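PDB 2F6K: metal-dependent hydrolase from Lactobacillus plantarum, which probably acts as a metal-dependent decarboxylase of the amidohydrolase family, with aminocarboxymuconate semialdehyde as the likely substrate. Local coordinates for residues Y10-Y15 and E74-D79; L261-D266 and A295-N300. All blocks are in the same frame, centred on the assembly; numbering follows the deposited sequence.

Contact 1 of 2, residues Y10-Y15 and E74-D79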
# COMPACT_ATOMS: atom_id res chain seq x y z
N TYR A 10 1.37 -19.78 -23.52
CA TYR A 10 0.68 -19.42 -24.76
C TYR A 10 -0.12 -18.15 -24.49
O TYR A 10 -0.43 -17.85 -23.34
CB TYR A 10 -0.24 -20.56 -25.22
CG TYR A 10 -1.41 -20.87 -24.31
CD1 TYR A 10 -2.73 -20.69 -24.73
CD2 TYR A 10 -1.21 -21.36 -23.02
CE1 TYR A 10 -3.81 -20.99 -23.90
CE2 TYR A 10 -2.28 -21.66 -22.18
CZ TYR A 10 -3.58 -21.47 -22.63
OH TYR A 10 -4.64 -21.78 -21.81
N LEU A 11 -0.44 -17.40 -25.54
CA LEU A 11 -1.20 -16.16 -25.36
C LEU A 11 -2.39 -16.04 -26.31
O LEU A 11 -2.21 -15.72 -27.48
CB LEU A 11 -0.29 -14.94 -25.54
CG LEU A 11 0.75 -14.65 -24.45
CD1 LEU A 11 1.92 -15.62 -24.56
CD2 LEU A 11 1.26 -13.23 -24.59
N PRO A 12 -3.61 -16.32 -25.82
CA PRO A 12 -4.82 -16.22 -26.65
C PRO A 12 -4.95 -14.78 -27.16
O PRO A 12 -4.53 -13.83 -26.48
CB PRO A 12 -5.94 -16.57 -25.66
CG PRO A 12 -5.28 -17.54 -24.74
CD PRO A 12 -3.93 -16.88 -24.50
N THR A 13 -5.52 -14.60 -28.34
CA THR A 13 -5.64 -13.25 -28.87
C THR A 13 -6.47 -12.36 -27.96
O THR A 13 -6.14 -11.18 -27.78
CB THR A 13 -6.24 -13.26 -30.29
OG1 THR A 13 -7.40 -14.09 -30.31
CG2 THR A 13 -5.23 -13.80 -31.29
N SER A 14 -7.53 -12.91 -27.37
CA SER A 14 -8.38 -12.13 -26.47
C SER A 14 -7.61 -11.70 -25.23
O SER A 14 -7.86 -10.64 -24.67
CB SER A 14 -9.61 -12.95 -26.04
OG SER A 14 -9.23 -14.15 -25.38
N TYR A 15 -6.67 -12.54 -24.81
CA TYR A 15 -5.85 -12.23 -23.64
C TYR A 15 -4.90 -11.07 -23.97
O TYR A 15 -4.71 -10.16 -23.17
CB TYR A 15 -5.04 -13.46 -23.24
CG TYR A 15 -4.06 -13.23 -22.11
CD1 TYR A 15 -4.51 -12.98 -20.81
CD2 TYR A 15 -2.69 -13.28 -22.33
CE1 TYR A 15 -3.61 -12.78 -19.76
CE2 TYR A 15 -1.78 -13.09 -21.29
CZ TYR A 15 -2.25 -12.84 -20.01
OH TYR A 15 -1.35 -12.69 -18.97
N GLU A 74 -12.49 -18.72 -20.18
CA GLU A 74 -13.09 -19.69 -21.09
C GLU A 74 -12.40 -19.68 -22.45
O GLU A 74 -12.22 -20.73 -23.07
CB GLU A 74 -14.59 -19.41 -21.26
CG GLU A 74 -15.38 -19.54 -19.95
CD GLU A 74 -16.89 -19.40 -20.13
OE1 GLU A 74 -17.33 -18.54 -20.92
OE2 GLU A 74 -17.64 -20.15 -19.45
N ALA A 75 -12.00 -18.50 -22.92
CA ALA A 75 -11.33 -18.40 -24.21
C ALA A 75 -9.94 -19.03 -24.14
O ALA A 75 -9.46 -19.62 -25.10
CB ALA A 75 -11.22 -16.94 -24.65
N ALA A 76 -9.30 -18.91 -22.98
CA ALA A 76 -7.96 -19.45 -22.78
C ALA A 76 -8.01 -20.97 -22.66
O ALA A 76 -7.14 -21.68 -23.18
CB ALA A 76 -7.32 -18.85 -21.53
N ASN A 77 -9.03 -21.48 -21.98
CA ASN A 77 -9.14 -22.92 -21.85
C ASN A 77 -9.58 -23.58 -23.15
O ASN A 77 -9.18 -24.70 -23.43
CB ASN A 77 -10.08 -23.28 -20.72
CG ASN A 77 -9.50 -22.93 -19.38
OD1 ASN A 77 -8.29 -22.79 -19.23
ND2 ASN A 77 -10.36 -22.80 -18.39
N ASP A 78 -10.39 -22.89 -23.95
CA ASP A 78 -10.80 -23.45 -25.23
C ASP A 78 -9.56 -23.57 -26.14
O ASP A 78 -9.39 -24.57 -26.84
CB ASP A 78 -11.86 -22.56 -25.90
CG ASP A 78 -13.18 -22.56 -25.15
OD1 ASP A 78 -13.55 -23.64 -24.64
OD2 ASP A 78 -13.85 -21.50 -25.08
N ASP A 79 -8.70 -22.55 -26.10
CA ASP A 79 -7.48 -22.55 -26.90
C ASP A 79 -6.58 -23.70 -26.45
O ASP A 79 -6.02 -24.43 -27.27
CB ASP A 79 -6.74 -21.22 -26.72
CG ASP A 79 -7.29 -20.12 -27.61
OD1 ASP A 79 -8.49 -20.14 -27.94
OD2 ASP A 79 -6.50 -19.21 -27.97

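Contact 2 of 2, residues L261-D266 and A295-N300. With MN (manganese (II) ion), chain C.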
# COMPACT_ATOMS: atom_id res chain seq x y z
N LEU A 261 11.05 -33.12 -9.08
CA LEU A 261 11.66 -31.99 -9.77
C LEU A 261 11.31 -32.05 -11.25
O LEU A 261 11.58 -33.04 -11.93
CB LEU A 261 13.18 -32.02 -9.58
CG LEU A 261 13.62 -31.93 -8.11
CD1 LEU A 261 15.11 -32.21 -8.02
CD2 LEU A 261 13.27 -30.55 -7.55
N LEU A 262 10.68 -30.99 -11.75
CA LEU A 262 10.25 -30.96 -13.14
C LEU A 262 10.94 -29.88 -13.97
O LEU A 262 11.16 -28.77 -13.49
CB LEU A 262 8.74 -30.74 -13.19
CG LEU A 262 7.91 -31.72 -12.36
CD1 LEU A 262 6.49 -31.19 -12.23
CD2 LEU A 262 7.92 -33.09 -13.03
N TYR A 263 11.26 -30.21 -15.21
CA TYR A 263 11.90 -29.26 -16.10
C TYR A 263 10.89 -28.20 -16.55
O TYR A 263 9.69 -28.48 -16.65
CB TYR A 263 12.43 -29.96 -17.35
CG TYR A 263 12.87 -28.99 -18.42
CD1 TYR A 263 13.95 -28.14 -18.21
CD2 TYR A 263 12.19 -28.91 -19.63
CE1 TYR A 263 14.34 -27.23 -19.19
CE2 TYR A 263 12.58 -28.01 -20.61
CZ TYR A 263 13.65 -27.17 -20.38
OH TYR A 263 14.05 -26.29 -21.36
N GLY A 264 11.39 -26.99 -16.82
CA GLY A 264 10.55 -25.90 -17.29
C GLY A 264 11.40 -24.93 -18.11
O GLY A 264 12.56 -24.67 -17.75
N SER A 265 10.86 -24.39 -19.20
CA SER A 265 11.64 -23.46 -20.02
C SER A 265 11.20 -22.01 -19.87
O SER A 265 12.01 -21.09 -19.99
CB SER A 265 11.55 -23.87 -21.50
OG SER A 265 10.28 -23.58 -22.03
N ASP A 266 9.91 -21.82 -19.61
CA ASP A 266 9.31 -20.50 -19.42
C ASP A 266 9.23 -19.65 -20.68
O ASP A 266 9.22 -18.42 -20.58
CB ASP A 266 10.05 -19.71 -18.33
CG ASP A 266 9.12 -18.80 -17.55
OD1 ASP A 266 7.94 -18.65 -17.94
OD2 ASP A 266 9.57 -18.23 -16.54
N ALA A 295 15.81 -37.52 -14.71
CA ALA A 295 14.59 -37.40 -13.90
C ALA A 295 13.93 -36.04 -14.08
O ALA A 295 12.72 -35.95 -14.31
CB ALA A 295 14.93 -37.60 -12.42
N ILE A 296 14.74 -35.00 -13.99
CA ILE A 296 14.28 -33.63 -14.13
C ILE A 296 13.73 -33.34 -15.52
O ILE A 296 12.70 -32.69 -15.66
CB ILE A 296 15.42 -32.64 -13.82
CG1 ILE A 296 15.79 -32.75 -12.34
CG2 ILE A 296 15.00 -31.22 -14.17
CD1 ILE A 296 16.92 -31.84 -11.93
N PHE A 297 14.41 -33.83 -16.54
CA PHE A 297 14.00 -33.61 -17.92
C PHE A 297 12.82 -34.45 -18.41
O PHE A 297 12.05 -33.99 -19.26
CB PHE A 297 15.18 -33.87 -18.86
CG PHE A 297 16.11 -32.71 -19.01
CD1 PHE A 297 17.49 -32.91 -18.97
CD2 PHE A 297 15.61 -31.42 -19.22
CE1 PHE A 297 18.36 -31.84 -19.14
CE2 PHE A 297 16.48 -30.35 -19.39
CZ PHE A 297 17.86 -30.56 -19.34
N TYR A 298 12.68 -35.66 -17.89
CA TYR A 298 11.61 -36.53 -18.39
C TYR A 298 10.90 -37.45 -17.39
O TYR A 298 9.69 -37.35 -17.20
CB TYR A 298 12.19 -37.38 -19.54
CG TYR A 298 11.16 -38.18 -20.31
CD1 TYR A 298 10.44 -37.60 -21.34
CD2 TYR A 298 10.90 -39.51 -19.98
CE1 TYR A 298 9.47 -38.32 -22.03
CE2 TYR A 298 9.94 -40.24 -20.66
CZ TYR A 298 9.23 -39.64 -21.68
OH TYR A 298 8.27 -40.35 -22.36
N ASP A 299 11.65 -38.34 -16.76
CA ASP A 299 11.05 -39.30 -15.82
C ASP A 299 10.04 -38.74 -14.82
O ASP A 299 8.92 -39.25 -14.73
CB ASP A 299 12.15 -40.08 -15.09
CG ASP A 299 13.05 -40.87 -16.04
OD1 ASP A 299 12.61 -41.20 -17.16
OD2 ASP A 299 14.20 -41.17 -15.66
N ASN A 300 10.41 -37.71 -14.07
CA ASN A 300 9.49 -37.16 -13.09
C ASN A 300 8.17 -36.69 -13.70
O ASN A 300 7.10 -37.03 -13.19
CB ASN A 300 10.16 -36.04 -12.31
CG ASN A 300 11.33 -36.54 -11.49
OD1 ASN A 300 11.44 -37.74 -11.23
ND2 ASN A 300 12.21 -35.64 -11.06
MN MN C . 6.16 -18.37 -16.36
O HOH W 1 7.54 -17.32 -15.20
O HOH W 2 5.75 -16.35 -17.40

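Contact 1 of 2, residues Y10-Y15 and E74-D79
Tyr10 and Pro12 meet Ala76 and Asp79 where the loop after the first strand of an amidohydrolase TIM barrel turns into helix 13-22 and lies against the side of helix 66-86. The polar part of the contact is a single hydrogen bond, from Tyr10 OH to Ala76 O at 2.9 Å. This carbonyl oxygen lies at the edge of the phenol, in the plane of the ring, yet the hydroxyl sits 61° out of the carbonyl plane and so misses the lone pairs. Tyr10 CG lies between the backbone N and the carbonyl carbon (chi1 65°), a setting in which the ring reaches across to the helix; Trp35 touches the same side chain.

The apolar part centres on Pro12, the N-cap residue of helix 13-22, whose CG packs 3.8 Å from Ala76 CA and 4.0 Å from Ala76 CB. Asp79 touches both Tyr10 and Pro12: its CB stands 4.1 Å from Tyr10 CE1, its carboxylate plane is turned 39° from the ring, and its OD2 rests 3.6 Å from Pro12 CB. One helical turn before Asp79, Ser14 OG lies 3.5 Å from Ala75 CB.

Contact 2 of 2, residues L261-D266 and A295-N300
Helix 290-306 widens into a pi-type turn at 295-299, and Asn300, just past it, grips the strand carbonyl of Leu261 with its side-chain amide. Asn300 ND2 donates to Leu261 O at 2.8 Å in a nearly straight bond, 168° at the hydrogen, which uses a lone pair in the carbonyl plane and runs within the amide's own plane. Pro258 O also accepts from ND2, and Arg303 donates to OD1, so three partners fix the rotation of this buried amide. Leu261 O further receives a CA-H...O contact from Ile296 CA at 3.5 Å. A second link across the contact, from Tyr263 N to Ile296 O, is bent and weak.

Aromatic packing continues the seam. The edge of Phe297 is directed at the face of Tyr263 in an edge-to-face pair, with centroids 5.2 Å apart and planes at 60°; Phe297 CE2 stands over the rim of that face, 3.6 Å from Tyr263 CD1. The tyrosine CG is anti to its N (chi1 170°), which turns the ring toward the helix, and the side chain of Leu282, from helix 272-284, touches both residues. Along strand 261-262, Leu261 CB meets Ile296 CG1 at 3.9 Å, and Leu262 CD2 packs 3.8 Å from Asn300 CB.

Past Tyr263 the chain reaches Asp266, whose OD1 binds manganese at 2.4 Å with His7, His9, His154 and two waters, while OD2 accepts from water 1. Helix 290-306 packs behind the eighth strand, and a metal-binding aspartate just past that strand is a hallmark of the amidohydrolase TIM barrel.

How the contacts relate
The two contacts illustrate how the first and last strands of a barrel meet, with the metal held by residues at their ends. Contact 1 closes along the chain before contact 2 opens; their centres lie 25 Å apart and their nearest atoms about 8 Å, without touching. Contact 1 follows strand 3-9, whereas contact 2 involves strand 261-262, the first and last strands of the eight-stranded parallel sheet. Strand 3-9 connects them: it supplies His7 and His9 to the manganese and leads directly into 10-15, while its Phe6 and His7 form backbone hydrogen bonds with Tyr263 and Asp266. Contact 2 itself supplies a metal ligand, while the Tyr10 side chain of contact 1 comes within about 10 Å of the manganese.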